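Endoglucanase (Komagataeibacter sucrofermentans, PDB 6VC5) is a family 8 glycoside hydrolase that probably hydrolyses internal beta-1,4-glucosidic linkages in cellulose and related beta-glucans. Local coordinates at residues V150-S155 / L200-H205. Residues are numbered along the deposited sequence; the frame is centred on the assembly and turned at random.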
loop_
_atom_site.group_PDB
_atom_site.type_symbol
_atom_site.label_atom_id
_atom_site.label_comp_id
_atom_site.label_asym_id
_atom_site.label_seq_id
_atom_site.Cartn_x
_atom_site.Cartn_y
_atom_site.Cartn_z
ATOM N N VAL A 150 -2.537 -13.901 -14.872
ATOM C CA VAL A 150 -1.830 -13.207 -13.809
ATOM C C VAL A 150 -2.863 -12.481 -12.960
ATOM O O VAL A 150 -3.828 -11.921 -13.491
ATOM C CB VAL A 150 -0.737 -12.251 -14.334
ATOM C CG1 VAL A 150 -1.341 -11.088 -15.117
ATOM C CG2 VAL A 150 0.115 -11.750 -13.185
ATOM N N THR A 151 -2.690 -12.536 -11.636
ATOM C CA THR A 151 -3.504 -11.769 -10.702
ATOM C C THR A 151 -2.701 -10.573 -10.215
ATOM O O THR A 151 -1.563 -10.727 -9.760
ATOM C CB THR A 151 -3.893 -12.630 -9.502
ATOM O OG1 THR A 151 -4.648 -13.764 -9.954
ATOM C CG2 THR A 151 -4.716 -11.803 -8.480
ATOM N N LEU A 152 -3.282 -9.383 -10.312
ATOM C CA LEU A 152 -2.631 -8.184 -9.820
ATOM C C LEU A 152 -3.467 -7.569 -8.711
ATOM O O LEU A 152 -4.701 -7.650 -8.719
ATOM C CB LEU A 152 -2.457 -7.144 -10.950
ATOM C CG LEU A 152 -1.742 -7.599 -12.218
ATOM C CD1 LEU A 152 -1.677 -6.443 -13.225
ATOM C CD2 LEU A 152 -0.346 -8.107 -11.886
ATOM N N ASN A 153 -2.791 -6.962 -7.750
ATOM C CA ASN A 153 -3.453 -6.125 -6.758
ATOM C C ASN A 153 -3.042 -4.695 -7.081
ATOM O O ASN A 153 -1.881 -4.323 -6.895
ATOM C CB ASN A 153 -3.038 -6.541 -5.352
ATOM C CG ASN A 153 -3.887 -5.905 -4.300
ATOM O OD1 ASN A 153 -4.152 -4.703 -4.359
ATOM N ND2 ASN A 153 -4.353 -6.700 -3.341
ATOM N N LEU A 154 -3.987 -3.898 -7.589
ATOM C CA LEU A 154 -3.635 -2.552 -8.042
ATOM C C LEU A 154 -3.205 -1.664 -6.878
ATOM O O LEU A 154 -2.415 -0.737 -7.061
ATOM C CB LEU A 154 -4.808 -1.940 -8.820
ATOM C CG LEU A 154 -5.190 -2.707 -10.097
ATOM C CD1 LEU A 154 -6.416 -2.089 -10.747
ATOM C CD2 LEU A 154 -4.010 -2.751 -11.062
ATOM N N SER A 155 -3.692 -1.942 -5.667
ATOM C CA SER A 155 -3.268 -1.186 -4.496
ATOM C C SER A 155 -1.835 -1.479 -4.090
ATOM O O SER A 155 -1.312 -0.790 -3.210
ATOM C CB SER A 155 -4.190 -1.464 -3.300
ATOM O OG SER A 155 -3.905 -2.720 -2.691
ATOM N N LEU A 200 -7.356 -7.985 -9.647
ATOM C CA LEU A 200 -7.592 -7.960 -11.085
ATOM C C LEU A 200 -6.937 -9.184 -11.712
ATOM O O LEU A 200 -5.871 -9.619 -11.269
ATOM C CB LEU A 200 -6.949 -6.699 -11.681
ATOM C CG LEU A 200 -7.087 -6.526 -13.182
ATOM C CD1 LEU A 200 -8.505 -6.092 -13.520
ATOM C CD2 LEU A 200 -6.076 -5.503 -13.661
ATOM N N SER A 201 -7.573 -9.750 -12.737
ATOM C CA SER A 201 -6.968 -10.822 -13.523
ATOM C C SER A 201 -6.737 -10.354 -14.959
ATOM O O SER A 201 -7.608 -9.713 -15.562
ATOM C CB SER A 201 -7.877 -12.053 -13.517
ATOM O OG SER A 201 -7.231 -13.154 -14.135
ATOM N N ILE A 202 -5.569 -10.679 -15.521
ATOM C CA ILE A 202 -5.303 -10.489 -16.949
ATOM C C ILE A 202 -5.008 -11.862 -17.545
ATOM O O ILE A 202 -4.148 -12.591 -17.037
ATOM C CB ILE A 202 -4.134 -9.524 -17.212
ATOM C CG1 ILE A 202 -4.403 -8.155 -16.586
ATOM C CG2 ILE A 202 -3.913 -9.359 -18.724
ATOM C CD1 ILE A 202 -3.247 -7.151 -16.768
ATOM N N ASN A 203 -5.746 -12.226 -18.595
ATOM C CA ASN A 203 -5.510 -13.495 -19.270
ATOM C C ASN A 203 -4.246 -13.394 -20.119
ATOM O O ASN A 203 -4.087 -12.468 -20.919
ATOM C CB ASN A 203 -6.719 -13.858 -20.127
ATOM C CG ASN A 203 -6.607 -15.245 -20.702
ATOM O OD1 ASN A 203 -5.817 -15.480 -21.604
ATOM N ND2 ASN A 203 -7.340 -16.190 -20.124
ATOM N N LEU A 204 -3.322 -14.329 -19.909
ATOM C CA LEU A 204 -2.029 -14.252 -20.578
ATOM C C LEU A 204 -2.100 -14.639 -22.048
ATOM O O LEU A 204 -1.178 -14.310 -22.807
ATOM C CB LEU A 204 -1.019 -15.149 -19.869
ATOM C CG LEU A 204 -0.752 -14.821 -18.395
ATOM C CD1 LEU A 204 0.408 -15.665 -17.908
ATOM C CD2 LEU A 204 -0.475 -13.337 -18.192
ATOM N N HIS A 205 -3.160 -15.330 -22.459
ATOM C CA HIS A 205 -3.309 -15.747 -23.850
ATOM C C HIS A 205 -4.132 -14.783 -24.693
ATOM O O HIS A 205 -4.084 -14.879 -25.923
ATOM C CB HIS A 205 -3.968 -17.127 -23.916
ATOM C CG HIS A 205 -3.253 -18.171 -23.117
ATOM N ND1 HIS A 205 -1.915 -18.452 -23.291
ATOM C CD2 HIS A 205 -3.683 -18.984 -22.125
ATOM C CE1 HIS A 205 -1.554 -19.401 -22.445
ATOM N NE2 HIS A 205 -2.608 -19.743 -21.729
HETATM O O HOH W 1 -6.010 -14.501 -12.080
#
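Val150 and Ile202 stand side by side on the apolar face of an antiparallel strand pair, with CG1 of Val150 3.8 Å from CB of Ile202. At chi1 66° that methyl sits between the backbone N and carbonyl carbon of Val150, where it also meets CD2 of Leu204 at 3.9 Å. On the same face Leu152 slants across Ile202, their CD1 methyls meeting tip to tip at 3.9 Å. Beyond the end of strand 149-152, Leu154 reaches back so that its CD2 lies 4.3 Å from CD2 of Leu200; Ile184 of helix 172-187 touches both leucines.

The register behind this packing is set by two hydrogen-bonded pairs, Val150 with Ile202 and Leu152 with Leu200. Each exchanges two N-H...O bonds, of which Leu200 N to Leu152 O is 2.8 Å long and nearly straight at 175°. Between them, the non-hydrogen-bonded pair Thr151 and Ser201 brings its CA atoms to 4.6 Å and turns its side chains to the other face. There one water spans the hydroxyls, 2.6 Å from Thr151 OG1 and 2.7 Å from Ser201 OG.

Strand 209-211 flanks 200-203 on its other edge, making it the centre of a three-stranded antiparallel sheet. The chemistry is thus two-sided: the buried chains of Val150, Leu152, Leu200 and Ile202 pack on one face, while on the other the partly exposed Thr151 and Ser201 share a water.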